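Local coordinates for solute carrier family 15 member 1 (Mus musculus, PDB 5A9D), which carries small peptides into intestinal cells together with protons, and is represented here by its extracellular domain, at residues Gln6-Asn11 and Met31-Thr36; Asn14-Val19 and Thr27-Ser32; Ile48-Ser53 and Ser79-Val84; Arg70-Val75 and Val84-Asn89; Lys116-Val121 and Gly128-Pro133. All blocks are in the same frame, centred on the assembly; numbering follows the deposited sequence.

In the fold
Interactions 1 to 4 belong to one immunoglobulin-like lobe of the domain and interaction 5 to the second. Interactions 1 and 4 lie side by side in one sheet, their centres about 10 Å apart, and backbone bonds such as L73 N to K8 O (2.7 Å) stitch them together. Interaction 2 is the hairpin at the edge of the facing sheet and runs directly into interaction 1, sharing M31 and S32. Interaction 3 connects the two sheets and shares V84 with interaction 4. One place where the lobes touch is L88 of interaction 4 against F131 of interaction 5, CD1 to CD1 3.6 Å. The second subunit touches interactions 1 to 4, but not interaction 5.

Interaction 1: Gln6-Asn11 and Met31-Thr36; sequences QIKVLN and MSQTDT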
# COMPACT_ATOMS: atom_id res chain seq x y z
N GLN A 6 2.00 0.31 14.85
CA GLN A 6 1.34 1.57 15.22
C GLN A 6 -0.07 1.54 14.66
O GLN A 6 -0.27 1.19 13.49
CB GLN A 6 2.12 2.79 14.75
CG GLN A 6 3.35 3.14 15.62
CD GLN A 6 4.14 4.33 15.09
OE1 GLN A 6 3.61 5.19 14.41
NE2 GLN A 6 5.44 4.40 15.36
N ILE A 7 -1.06 1.83 15.52
CA ILE A 7 -2.47 1.82 15.15
C ILE A 7 -3.17 3.10 15.62
O ILE A 7 -3.14 3.43 16.80
CB ILE A 7 -3.21 0.56 15.70
CG1 ILE A 7 -2.46 -0.75 15.35
CG2 ILE A 7 -4.69 0.52 15.21
CD1 ILE A 7 -2.88 -2.03 16.14
N LYS A 8 -3.89 3.73 14.70
CA LYS A 8 -4.74 4.89 14.95
C LYS A 8 -6.15 4.38 14.68
O LYS A 8 -6.34 3.58 13.77
CB LYS A 8 -4.38 6.02 13.96
CG LYS A 8 -5.30 7.22 13.92
CD LYS A 8 -5.33 7.69 12.50
CE LYS A 8 -4.88 9.10 12.33
NZ LYS A 8 -4.54 9.36 10.92
N VAL A 9 -7.12 4.80 15.47
CA VAL A 9 -8.51 4.37 15.24
C VAL A 9 -9.30 5.56 14.72
O VAL A 9 -9.18 6.64 15.26
CB VAL A 9 -9.18 3.77 16.50
CG1 VAL A 9 -10.59 3.22 16.19
CG2 VAL A 9 -8.29 2.69 17.13
N LEU A 10 -10.10 5.35 13.65
CA LEU A 10 -10.95 6.39 13.11
C LEU A 10 -12.36 5.81 13.02
O LEU A 10 -12.62 4.84 12.31
CB LEU A 10 -10.41 6.92 11.74
CG LEU A 10 -11.34 7.77 10.84
CD1 LEU A 10 -11.75 9.08 11.51
CD2 LEU A 10 -10.66 8.11 9.51
N ASN A 11 -13.25 6.38 13.81
CA ASN A 11 -14.65 6.02 13.87
C ASN A 11 -15.40 6.80 12.81
O ASN A 11 -15.60 8.01 12.96
CB ASN A 11 -15.21 6.31 15.27
CG ASN A 11 -16.63 5.86 15.44
OD1 ASN A 11 -17.29 5.45 14.50
ND2 ASN A 11 -17.14 5.96 16.64
N MET A 31 -17.42 10.04 13.91
CA MET A 31 -16.64 11.02 13.14
C MET A 31 -15.48 11.59 13.94
O MET A 31 -15.34 12.81 14.02
CB MET A 31 -17.56 12.13 12.56
CG MET A 31 -18.56 11.62 11.55
SD MET A 31 -17.71 10.95 10.08
CE MET A 31 -18.92 9.79 9.55
N SER A 32 -14.71 10.72 14.61
CA SER A 32 -13.56 11.13 15.40
C SER A 32 -12.48 10.07 15.32
O SER A 32 -12.76 8.90 15.05
CB SER A 32 -13.96 11.41 16.85
OG SER A 32 -14.10 10.22 17.61
N GLN A 33 -11.24 10.47 15.60
CA GLN A 33 -10.11 9.57 15.60
C GLN A 33 -9.26 9.72 16.85
O GLN A 33 -9.35 10.75 17.52
CB GLN A 33 -9.26 9.79 14.34
CG GLN A 33 -8.64 11.19 14.22
CD GLN A 33 -7.80 11.33 12.98
OE1 GLN A 33 -7.96 10.60 12.01
NE2 GLN A 33 -6.89 12.28 12.96
N THR A 34 -8.36 8.76 17.10
CA THR A 34 -7.41 8.89 18.22
C THR A 34 -6.40 9.95 17.75
O THR A 34 -6.06 9.96 16.57
CB THR A 34 -6.73 7.55 18.53
OG1 THR A 34 -6.17 7.05 17.32
CG2 THR A 34 -7.69 6.53 19.14
N ASP A 35 -5.99 10.84 18.63
CA ASP A 35 -5.05 11.92 18.26
C ASP A 35 -3.65 11.41 17.92
O ASP A 35 -2.91 12.12 17.24
CB ASP A 35 -4.99 13.03 19.33
CG ASP A 35 -5.03 12.61 20.80
OD1 ASP A 35 -4.41 11.56 21.14
OD2 ASP A 35 -5.62 13.37 21.62
N THR A 36 -3.30 10.20 18.37
CA THR A 36 -2.00 9.61 18.11
C THR A 36 -2.15 8.18 17.60
O THR A 36 -3.25 7.59 17.64
CB THR A 36 -1.13 9.56 19.41
OG1 THR A 36 -1.69 8.62 20.34
CG2 THR A 36 -0.92 10.94 20.06
O HOH W 1 -7.01 9.67 9.63
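V9 and T34 show how a side chain can stand in for a backbone partner in strand pairing. T34 N donates to V9 O at 2.9 Å in the usual way, but the return bond from V9 N ends on T34 OG1, 3.1 Å away. A chi1 of 53° sets that hydroxyl between its own N and carbonyl carbon. There it accepts from V9 and also donates to T36 O (OG1 to O 3.0 Å).

Nearer the other end the pairing is purely backbone. N11 N reaches S32 O at 2.9 Å, and S32 N returns to N11 O at 3.3 Å. M31 N adds a weak bond to the same oxygen. M31 (phi 55°) and S32 thus both oppose N11, a G1 beta bulge at the point where strand 32-41 begins to pair with strand 4-11 of the sandwich.

Between lies the non-hydrogen-bonded pair L10 and Q33, with L10 CD1 resting on Q33 CB at 3.8 Å. Alongside, the bent chain of K8 brings CE to 3.4 Å from Q33 OE1, and a water accepts from K8 NZ while donating to OE1. Both side chains also make weak polar contacts with D184 of the second subunit.

Interaction 2: Asn14-Val19 and Thr27-Ser32; sequences NNNMTV and TLAQMS
T18 and T27 illustrate the matched pairing of two threonines at a non-hydrogen-bonded position of an antiparallel hairpin. Their first torsions are nearly equal, -56° and -58°, which leaves each OG1 beside its own backbone N and turns the two hydroxyls toward each other. The side chains cross obliquely. The two OG1 atoms are hydrogen-bonded at 2.8 Å, either able to donate, and each methyl CG2 settles 3.6 Å from the opposite OG1, giving the pair an almost symmetrical look.

One residue along, M17 and L28 form the hydrogen-bonded pair, with M17 N to L28 O 3.0 Å and L28 N to M17 O 2.9 Å. Their side chains lie on the other face of the sheet from the threonines and diverge. N16 CA and T27 CA make CA-H...O contacts with L28 O and M17 O respectively.

Past the end of regular pairing, N16 leans across so that OD1 stands 3.4 Å from A29 CA, while its amide plane is turned 53° from that of Q30. Q30 approaches differently: its CB sits on the backbone at N14 C, 3.6 Å away, and a bend at chi2 folds the amide back toward N16. The turn is braced from within by S32 OG, which donates to A29 O from above the carbonyl plane.

Strand 49-52 pairs with the other side of strand 17-21, M17 and V19 pack against V75 of strand 69-76 in the facing sheet, and N11 of strand 4-11 gives its ND2 to both N15 O and L28 O.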
# COMPACT_ATOMS: atom_id res chain seq x y z
N ASN A 14 -21.97 6.23 12.93
CA ASN A 14 -22.86 7.23 13.52
C ASN A 14 -23.07 7.10 15.05
O ASN A 14 -23.99 7.68 15.61
CB ASN A 14 -24.22 7.23 12.78
CG ASN A 14 -24.96 5.92 12.85
OD1 ASN A 14 -24.68 5.04 13.69
ND2 ASN A 14 -25.92 5.74 11.95
N ASN A 15 -22.22 6.31 15.73
CA ASN A 15 -22.36 6.14 17.18
C ASN A 15 -20.98 5.96 17.86
O ASN A 15 -19.95 5.89 17.19
CB ASN A 15 -23.33 4.96 17.50
CG ASN A 15 -22.84 3.55 17.18
OD1 ASN A 15 -21.78 3.32 16.56
ND2 ASN A 15 -23.62 2.56 17.56
N ASN A 16 -20.99 5.87 19.20
CA ASN A 16 -19.79 5.61 19.99
C ASN A 16 -19.32 4.18 19.75
O ASN A 16 -20.13 3.27 19.76
CB ASN A 16 -20.09 5.78 21.48
CG ASN A 16 -20.27 7.21 21.93
OD1 ASN A 16 -19.97 8.17 21.21
ND2 ASN A 16 -20.80 7.37 23.11
N MET A 17 -18.02 3.99 19.53
CA MET A 17 -17.46 2.66 19.35
C MET A 17 -16.25 2.50 20.20
O MET A 17 -15.55 3.48 20.45
CB MET A 17 -17.14 2.39 17.87
CG MET A 17 -18.39 2.18 17.06
SD MET A 17 -18.01 1.72 15.38
CE MET A 17 -17.61 -0.02 15.64
N THR A 18 -15.99 1.27 20.61
CA THR A 18 -14.86 0.94 21.46
C THR A 18 -13.97 -0.12 20.79
O THR A 18 -14.46 -1.12 20.26
CB THR A 18 -15.36 0.42 22.84
OG1 THR A 18 -16.21 1.39 23.46
CG2 THR A 18 -14.23 0.09 23.76
N VAL A 19 -12.66 0.10 20.86
CA VAL A 19 -11.66 -0.85 20.40
C VAL A 19 -10.90 -1.28 21.64
O VAL A 19 -10.32 -0.43 22.34
CB VAL A 19 -10.71 -0.24 19.33
CG1 VAL A 19 -9.67 -1.29 18.91
CG2 VAL A 19 -11.50 0.24 18.12
N THR A 27 -12.60 4.43 23.56
CA THR A 27 -13.96 4.71 23.09
C THR A 27 -13.92 6.03 22.33
O THR A 27 -13.49 7.05 22.88
CB THR A 27 -14.94 4.70 24.23
OG1 THR A 27 -14.89 3.43 24.87
CG2 THR A 27 -16.36 4.94 23.77
N LEU A 28 -14.42 6.02 21.10
CA LEU A 28 -14.46 7.20 20.24
C LEU A 28 -15.88 7.57 19.89
O LEU A 28 -16.68 6.72 19.51
CB LEU A 28 -13.73 6.88 18.89
CG LEU A 28 -12.24 6.78 18.91
CD1 LEU A 28 -11.77 6.30 17.58
CD2 LEU A 28 -11.61 8.16 19.20
N ALA A 29 -16.15 8.88 19.88
CA ALA A 29 -17.42 9.37 19.38
C ALA A 29 -17.43 9.17 17.82
O ALA A 29 -16.38 8.94 17.20
CB ALA A 29 -17.57 10.85 19.71
N GLN A 30 -18.60 9.24 17.22
CA GLN A 30 -18.77 9.17 15.76
C GLN A 30 -17.96 10.30 15.10
O GLN A 30 -17.83 11.39 15.67
CB GLN A 30 -20.25 9.35 15.40
CG GLN A 30 -20.89 10.67 15.90
CD GLN A 30 -21.58 10.52 17.27
OE1 GLN A 30 -21.10 9.81 18.21
NE2 GLN A 30 -22.72 11.19 17.41
N MET A 31 -17.42 10.04 13.91
CA MET A 31 -16.64 11.02 13.14
C MET A 31 -15.48 11.59 13.94
O MET A 31 -15.34 12.81 14.02
CB MET A 31 -17.56 12.13 12.56
CG MET A 31 -18.56 11.62 11.55
SD MET A 31 -17.71 10.95 10.08
CE MET A 31 -18.92 9.79 9.55
N SER A 32 -14.71 10.72 14.61
CA SER A 32 -13.56 11.13 15.40
C SER A 32 -12.48 10.07 15.32
O SER A 32 -12.76 8.90 15.05
CB SER A 32 -13.96 11.41 16.85
OG SER A 32 -14.10 10.22 17.61

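Interaction 3: Ile48-Ser53 and Ser79-Val84; sequences INISSS and SQYRVV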
# COMPACT_ATOMS: atom_id res chain seq x y z
N ILE A 48 -7.86 -8.16 19.18
CA ILE A 48 -8.44 -6.83 19.19
C ILE A 48 -9.93 -7.01 19.00
O ILE A 48 -10.34 -7.62 18.02
CB ILE A 48 -7.81 -5.87 18.13
CG1 ILE A 48 -6.29 -5.69 18.36
CG2 ILE A 48 -8.52 -4.50 18.14
CD1 ILE A 48 -5.53 -5.03 17.19
N ASN A 49 -10.73 -6.52 19.95
CA ASN A 49 -12.19 -6.61 19.92
C ASN A 49 -12.76 -5.24 19.70
O ASN A 49 -12.22 -4.26 20.22
CB ASN A 49 -12.76 -7.22 21.22
CG ASN A 49 -12.07 -8.49 21.64
OD1 ASN A 49 -12.01 -9.48 20.90
ND2 ASN A 49 -11.52 -8.46 22.84
N ILE A 50 -13.85 -5.16 18.94
CA ILE A 50 -14.54 -3.92 18.62
C ILE A 50 -15.99 -4.09 18.99
O ILE A 50 -16.61 -5.11 18.68
CB ILE A 50 -14.37 -3.57 17.11
CG1 ILE A 50 -12.88 -3.38 16.73
CG2 ILE A 50 -15.21 -2.36 16.71
CD1 ILE A 50 -12.64 -3.46 15.25
N SER A 51 -16.53 -3.08 19.68
CA SER A 51 -17.93 -3.07 20.09
C SER A 51 -18.56 -1.71 19.84
O SER A 51 -17.85 -0.72 19.63
CB SER A 51 -18.05 -3.48 21.56
OG SER A 51 -17.45 -2.56 22.45
N SER A 52 -19.91 -1.67 19.86
CA SER A 52 -20.72 -0.46 19.69
C SER A 52 -21.62 -0.29 20.88
O SER A 52 -22.10 -1.27 21.45
CB SER A 52 -21.59 -0.57 18.44
OG SER A 52 -21.06 0.18 17.36
N SER A 53 -21.89 0.98 21.23
CA SER A 53 -22.80 1.34 22.31
C SER A 53 -24.21 0.79 21.99
O SER A 53 -24.66 0.87 20.84
CB SER A 53 -22.83 2.85 22.49
OG SER A 53 -22.93 3.53 21.25
N SER A 79 -20.32 -2.75 14.55
CA SER A 79 -19.05 -3.44 14.83
C SER A 79 -18.31 -3.89 13.54
O SER A 79 -17.82 -5.02 13.45
CB SER A 79 -19.24 -4.58 15.83
OG SER A 79 -19.70 -4.06 17.07
N GLN A 80 -18.22 -2.98 12.55
CA GLN A 80 -17.52 -3.21 11.29
C GLN A 80 -16.15 -2.55 11.37
O GLN A 80 -15.97 -1.59 12.10
CB GLN A 80 -18.30 -2.61 10.10
CG GLN A 80 -19.77 -2.99 9.99
CD GLN A 80 -19.94 -4.48 9.87
OE1 GLN A 80 -19.61 -5.09 8.84
NE2 GLN A 80 -20.40 -5.11 10.92
N TYR A 81 -15.19 -3.06 10.63
CA TYR A 81 -13.85 -2.49 10.60
C TYR A 81 -13.15 -2.75 9.28
O TYR A 81 -13.57 -3.61 8.51
CB TYR A 81 -12.97 -3.02 11.78
CG TYR A 81 -12.51 -4.45 11.61
CD1 TYR A 81 -13.32 -5.52 12.00
CD2 TYR A 81 -11.28 -4.74 11.01
CE1 TYR A 81 -12.92 -6.85 11.78
CE2 TYR A 81 -10.88 -6.06 10.78
CZ TYR A 81 -11.69 -7.11 11.20
OH TYR A 81 -11.32 -8.41 11.02
N ARG A 82 -12.08 -2.01 9.04
CA ARG A 82 -11.15 -2.19 7.94
C ARG A 82 -9.79 -1.67 8.39
O ARG A 82 -9.71 -0.55 8.92
CB ARG A 82 -11.59 -1.47 6.66
CG ARG A 82 -10.64 -1.81 5.48
CD ARG A 82 -10.80 -0.89 4.30
NE ARG A 82 -12.21 -0.75 3.93
CZ ARG A 82 -12.85 -1.53 3.07
NH1 ARG A 82 -12.21 -2.51 2.44
NH2 ARG A 82 -14.14 -1.34 2.83
N VAL A 83 -8.74 -2.48 8.20
CA VAL A 83 -7.38 -2.08 8.53
C VAL A 83 -6.81 -1.46 7.26
O VAL A 83 -6.81 -2.10 6.23
CB VAL A 83 -6.49 -3.24 9.06
CG1 VAL A 83 -5.05 -2.77 9.32
CG2 VAL A 83 -7.10 -3.86 10.31
N VAL A 84 -6.37 -0.21 7.35
CA VAL A 84 -5.78 0.56 6.26
C VAL A 84 -4.28 0.71 6.57
O VAL A 84 -3.90 1.06 7.68
CB VAL A 84 -6.50 1.95 6.13
CG1 VAL A 84 -5.77 2.89 5.15
CG2 VAL A 84 -7.95 1.76 5.69
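I50 and Y81 make the central touch in a worked example of facing strands that meet by side-chain packing, with no hydrogen bond between the two segments. The side chains meet at about a right angle. The terminal CD1 of I50 presses against Y81 CB at 3.5 Å and lies 3.8 Å from Y81 CG, approaching the ring obliquely at its root. An extended isoleucine chain (chi2 163°) carries the methyl that far, and the tyrosine answers with a chi1 of 74°, which puts its ring between its own backbone N and carbonyl carbon.

Beside this apolar touch S79 lies close to the backbone of strand 49-52. Its OG is 3.6 Å from both I50 O and S51 CA, which is packing and not bonding; the hydroxyl is instead hydrogen-bonded to G57 O. S52 completes the first shell, its CB 4.2 Å from S79 OG and its own OG weakly bonded to N15.

Further out, several residues fix these groups. The phenol OH of Y81 bonds to A62 N, and its side chain also packs on V61, T59 and L73. I50 is flanked by M17, V61 and V75. The carbonyl of S79 bonds to T59 OG1, and its positive phi of 57° suits a G1 bulge, S79 and Q80 both opposing W76, where strand 80-88 begins to pair with strand 69-76.

Strand 49-52 belongs to one sheet and strand 80-88 to the edge of the other, so the contact spans the interior of a beta sandwich, consistent with the immunoglobulin-like fold of this domain.

Interaction 4: Arg70-Val75 and Val84-Asn89; sequences RHTLLV and VKDGLN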
# COMPACT_ATOMS: atom_id res chain seq x y z
N ARG A 70 2.58 1.59 10.34
CA ARG A 70 1.44 2.30 10.89
C ARG A 70 0.20 1.81 10.17
O ARG A 70 0.27 1.37 9.03
CB ARG A 70 1.52 3.81 10.68
CG ARG A 70 2.52 4.50 11.53
CD ARG A 70 2.57 5.93 11.07
NE ARG A 70 3.46 6.71 11.92
CZ ARG A 70 3.82 7.96 11.66
NH1 ARG A 70 3.32 8.60 10.60
NH2 ARG A 70 4.65 8.59 12.48
N HIS A 71 -0.93 1.90 10.86
CA HIS A 71 -2.20 1.46 10.32
C HIS A 71 -3.29 2.38 10.82
O HIS A 71 -3.22 2.87 11.94
CB HIS A 71 -2.53 0.04 10.81
CG HIS A 71 -1.43 -0.97 10.61
ND1 HIS A 71 -0.33 -1.02 11.47
CD2 HIS A 71 -1.30 -1.93 9.66
CE1 HIS A 71 0.44 -1.98 10.99
NE2 HIS A 71 -0.10 -2.57 9.92
N THR A 72 -4.36 2.52 10.02
CA THR A 72 -5.56 3.20 10.47
C THR A 72 -6.62 2.11 10.56
O THR A 72 -6.93 1.49 9.56
CB THR A 72 -5.99 4.33 9.54
OG1 THR A 72 -5.06 5.38 9.72
CG2 THR A 72 -7.41 4.89 9.88
N LEU A 73 -7.14 1.88 11.77
CA LEU A 73 -8.22 0.96 11.98
C LEU A 73 -9.52 1.77 11.80
O LEU A 73 -9.90 2.58 12.66
CB LEU A 73 -8.15 0.28 13.37
CG LEU A 73 -9.31 -0.69 13.73
CD1 LEU A 73 -9.37 -1.92 12.79
CD2 LEU A 73 -9.21 -1.14 15.18
N LEU A 74 -10.18 1.58 10.65
CA LEU A 74 -11.45 2.25 10.39
C LEU A 74 -12.51 1.42 11.08
O LEU A 74 -12.47 0.20 10.96
CB LEU A 74 -11.78 2.32 8.88
CG LEU A 74 -10.92 3.20 7.98
CD1 LEU A 74 -11.36 3.04 6.54
CD2 LEU A 74 -11.03 4.67 8.35
N VAL A 75 -13.40 2.06 11.89
CA VAL A 75 -14.50 1.36 12.58
C VAL A 75 -15.84 2.07 12.26
O VAL A 75 -15.86 3.30 12.13
CB VAL A 75 -14.28 1.14 14.11
CG1 VAL A 75 -13.04 0.27 14.39
CG2 VAL A 75 -14.18 2.47 14.88
N VAL A 84 -6.37 -0.21 7.35
CA VAL A 84 -5.78 0.56 6.26
C VAL A 84 -4.28 0.71 6.57
O VAL A 84 -3.90 1.06 7.68
CB VAL A 84 -6.50 1.95 6.13
CG1 VAL A 84 -5.77 2.89 5.15
CG2 VAL A 84 -7.95 1.76 5.69
N LYS A 85 -3.45 0.41 5.59
CA LYS A 85 -1.99 0.53 5.69
C LYS A 85 -1.56 1.99 5.57
O LYS A 85 -1.96 2.67 4.63
CB LYS A 85 -1.35 -0.32 4.59
CG LYS A 85 -1.19 -1.77 5.01
CD LYS A 85 -0.74 -2.64 3.84
CE LYS A 85 -0.33 -4.02 4.29
NZ LYS A 85 -0.14 -4.93 3.13
N ASP A 86 -0.79 2.49 6.54
CA ASP A 86 -0.37 3.89 6.58
C ASP A 86 1.14 4.10 6.38
O ASP A 86 1.66 5.20 6.66
CB ASP A 86 -0.80 4.57 7.89
CG ASP A 86 -2.26 4.90 8.10
OD1 ASP A 86 -3.10 4.54 7.24
OD2 ASP A 86 -2.58 5.50 9.15
N GLY A 87 1.84 3.06 5.98
CA GLY A 87 3.28 3.17 5.75
C GLY A 87 4.15 2.88 6.95
O GLY A 87 3.71 2.30 7.94
N LEU A 88 5.42 3.25 6.85
CA LEU A 88 6.41 2.95 7.86
C LEU A 88 6.29 3.74 9.14
O LEU A 88 5.86 4.89 9.11
CB LEU A 88 7.81 3.09 7.28
CG LEU A 88 8.13 2.18 6.08
CD1 LEU A 88 9.51 2.47 5.58
CD2 LEU A 88 8.12 0.73 6.47
N ASN A 89 6.68 3.12 10.26
CA ASN A 89 6.71 3.76 11.58
C ASN A 89 7.74 4.88 11.64
O ASN A 89 7.52 5.87 12.33
CB ASN A 89 7.09 2.74 12.66
CG ASN A 89 5.94 1.89 13.06
OD1 ASN A 89 4.81 2.14 12.65
ND2 ASN A 89 6.21 0.84 13.82
O HOH W 2 1.13 7.74 8.54
O HOH W 3 1.38 -0.12 6.46
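T72 and V84 form a regular hydrogen-bonded pair, with T72 N to V84 O and V84 N to T72 O both 2.8 Å, in strands running antiparallel at 157°. After the non-hydrogen-bonded pair H71 and K85 the pairing becomes irregular. R70 N donates to G87 O at 2.7 Å, whereas D86 N reaches R70 O from well above its carbonyl plane. At the phi of G87, 90°, a CB would collide with the carbonyl O of D86, which calls for glycine; a water joins G87 N to R70 O.

Among the side chains, T72 OG1 gives its proton to D86 OD2 over 2.5 Å, a short bond made to the syn lone pair. L74 CD1 packs on V84 CG2 at 3.7 Å. The extended R70 chain runs past N89, R70 CG to N89 OD1 3.5 Å, and L88 O lies loosely over one face of the guanidinium. Water at the guanidinium edge connects NH1 to D86 O; NH1 also bonds to P186 O of the second subunit, and NE to Q6 OE1.

R100 of the second subunit forms a salt bridge with D86 OD1 and a hydrogen bond to T72 OG1. With the threonine proton committed to OD2, the hydroxyl oxygen can accept from R100, and the carboxylate is probably held ionised, so the pair offers the partner's arginine a carboxylate and a hydroxyl oxygen side by side.

Interaction 5: Lys116-Val121 and Gly128-Pro133; sequences KVYENV and GYQFFP
Q130 reaches across to Y118 and V117 and can be followed atom by atom. Its CB lies 3.5 Å from Y118 OH, at the outer end of the phenol. Chi1 of -67° sets CG beside the backbone N, and the chain then extends inward, CG passing near Y118 CE2. At the tip the amide divides its work. NE2 sits over the centre of the Y118 ring, 3.4 Å above its plane, with the amide turned 72° from the ring, and donates to V117 O at 2.8 Å, arriving from well above that carbonyl's plane. A water, 2.7 Å from Q130 OE1, also accepts from V117 N.

K116 runs alongside Q130, the two chains pointing opposite ways. Its CD rests on F132 CE2 at 3.8 Å, and a bend at chi4 delivers NZ to F131 O, 3.1 Å away. Y118 OH meets the edge of the F132 ring in its plane, with CE1 at 3.2 Å, while its hydrogen bond goes to I99 O.

The segment axes are 8.8 Å apart, for strands 116-121 and 130-132 are edges of the two facing sheets of this lobe. Glutamine and lysine therefore do the joining that main chains would do within a sheet: the amide serves both polar groups of V117, directly and through water, and the lysine amine, probably protonated, bonds to the F131 carbonyl beside the aromatic core.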
# COMPACT_ATOMS: atom_id res chain seq x y z
N LYS A 116 14.80 -6.20 11.41
CA LYS A 116 13.52 -5.98 10.70
C LYS A 116 12.95 -7.31 10.20
O LYS A 116 13.71 -8.26 10.02
CB LYS A 116 13.65 -4.93 9.59
CG LYS A 116 13.97 -3.54 10.20
CD LYS A 116 13.98 -2.45 9.18
CE LYS A 116 14.24 -1.10 9.83
NZ LYS A 116 15.68 -0.89 10.08
N VAL A 117 11.63 -7.40 10.07
CA VAL A 117 10.94 -8.63 9.68
C VAL A 117 9.99 -8.34 8.53
O VAL A 117 9.31 -7.33 8.52
CB VAL A 117 10.16 -9.26 10.90
CG1 VAL A 117 9.51 -10.59 10.54
CG2 VAL A 117 11.06 -9.45 12.11
N TYR A 118 9.91 -9.28 7.61
CA TYR A 118 8.99 -9.31 6.49
C TYR A 118 8.31 -10.65 6.72
O TYR A 118 8.83 -11.70 6.34
CB TYR A 118 9.73 -9.35 5.17
CG TYR A 118 10.67 -8.19 4.90
CD1 TYR A 118 11.97 -8.20 5.37
CD2 TYR A 118 10.29 -7.15 4.05
CE1 TYR A 118 12.86 -7.16 5.08
CE2 TYR A 118 11.18 -6.12 3.72
CZ TYR A 118 12.47 -6.15 4.20
OH TYR A 118 13.34 -5.16 3.85
N GLU A 119 7.18 -10.62 7.40
CA GLU A 119 6.47 -11.82 7.81
C GLU A 119 5.47 -12.30 6.81
O GLU A 119 4.67 -11.52 6.30
CB GLU A 119 5.80 -11.61 9.19
CG GLU A 119 5.52 -12.94 9.90
CD GLU A 119 5.53 -12.87 11.41
OE1 GLU A 119 4.47 -12.52 11.99
OE2 GLU A 119 6.58 -13.17 12.02
N ASN A 120 5.49 -13.63 6.56
CA ASN A 120 4.54 -14.35 5.71
C ASN A 120 4.27 -13.69 4.36
O ASN A 120 3.13 -13.38 4.04
CB ASN A 120 3.23 -14.56 6.48
CG ASN A 120 3.35 -15.41 7.70
OD1 ASN A 120 4.22 -16.28 7.81
ND2 ASN A 120 2.45 -15.20 8.65
N VAL A 121 5.33 -13.45 3.60
CA VAL A 121 5.20 -12.90 2.25
C VAL A 121 4.55 -14.04 1.45
O VAL A 121 5.11 -15.13 1.35
CB VAL A 121 6.53 -12.42 1.62
CG1 VAL A 121 6.27 -11.80 0.24
CG2 VAL A 121 7.25 -11.45 2.53
N GLY A 128 6.41 -4.90 1.22
CA GLY A 128 6.71 -3.49 1.08
C GLY A 128 8.20 -3.33 1.31
O GLY A 128 8.88 -4.29 1.67
N TYR A 129 8.75 -2.14 1.06
CA TYR A 129 10.16 -1.91 1.32
C TYR A 129 10.33 -1.56 2.82
O TYR A 129 9.49 -0.88 3.40
CB TYR A 129 10.67 -0.69 0.52
CG TYR A 129 10.77 -0.87 -0.98
CD1 TYR A 129 11.92 -1.41 -1.55
CD2 TYR A 129 9.75 -0.46 -1.83
CE1 TYR A 129 12.04 -1.57 -2.94
CE2 TYR A 129 9.87 -0.59 -3.22
CZ TYR A 129 11.01 -1.16 -3.76
OH TYR A 129 11.17 -1.30 -5.12
N GLN A 130 11.50 -1.91 3.37
CA GLN A 130 11.99 -1.51 4.69
C GLN A 130 13.41 -1.01 4.42
O GLN A 130 14.01 -1.41 3.41
CB GLN A 130 11.89 -2.63 5.72
CG GLN A 130 10.42 -2.97 6.04
CD GLN A 130 10.28 -3.88 7.22
OE1 GLN A 130 10.23 -3.45 8.35
NE2 GLN A 130 10.15 -5.15 6.98
N PHE A 131 13.90 -0.07 5.23
CA PHE A 131 15.15 0.65 4.98
C PHE A 131 16.26 0.33 5.96
O PHE A 131 16.04 0.11 7.15
CB PHE A 131 14.87 2.17 4.90
CG PHE A 131 13.98 2.51 3.71
CD1 PHE A 131 12.61 2.28 3.76
CD2 PHE A 131 14.51 3.09 2.56
CE1 PHE A 131 11.80 2.56 2.64
CE2 PHE A 131 13.69 3.40 1.47
CZ PHE A 131 12.34 3.09 1.50
N PHE A 132 17.49 0.26 5.42
CA PHE A 132 18.69 -0.18 6.13
C PHE A 132 19.86 0.70 5.82
O PHE A 132 19.97 1.19 4.69
CB PHE A 132 19.05 -1.63 5.70
CG PHE A 132 17.93 -2.63 5.91
CD1 PHE A 132 16.97 -2.83 4.93
CD2 PHE A 132 17.82 -3.33 7.11
CE1 PHE A 132 15.88 -3.67 5.17
CE2 PHE A 132 16.77 -4.22 7.31
CZ PHE A 132 15.81 -4.40 6.34
N PRO A 133 20.81 0.87 6.78
CA PRO A 133 22.04 1.62 6.46
C PRO A 133 22.86 0.86 5.42
O PRO A 133 22.68 -0.36 5.27
CB PRO A 133 22.77 1.68 7.81
CG PRO A 133 21.75 1.33 8.85
CD PRO A 133 20.85 0.35 8.17
O HOH W 4 10.10 -4.98 10.61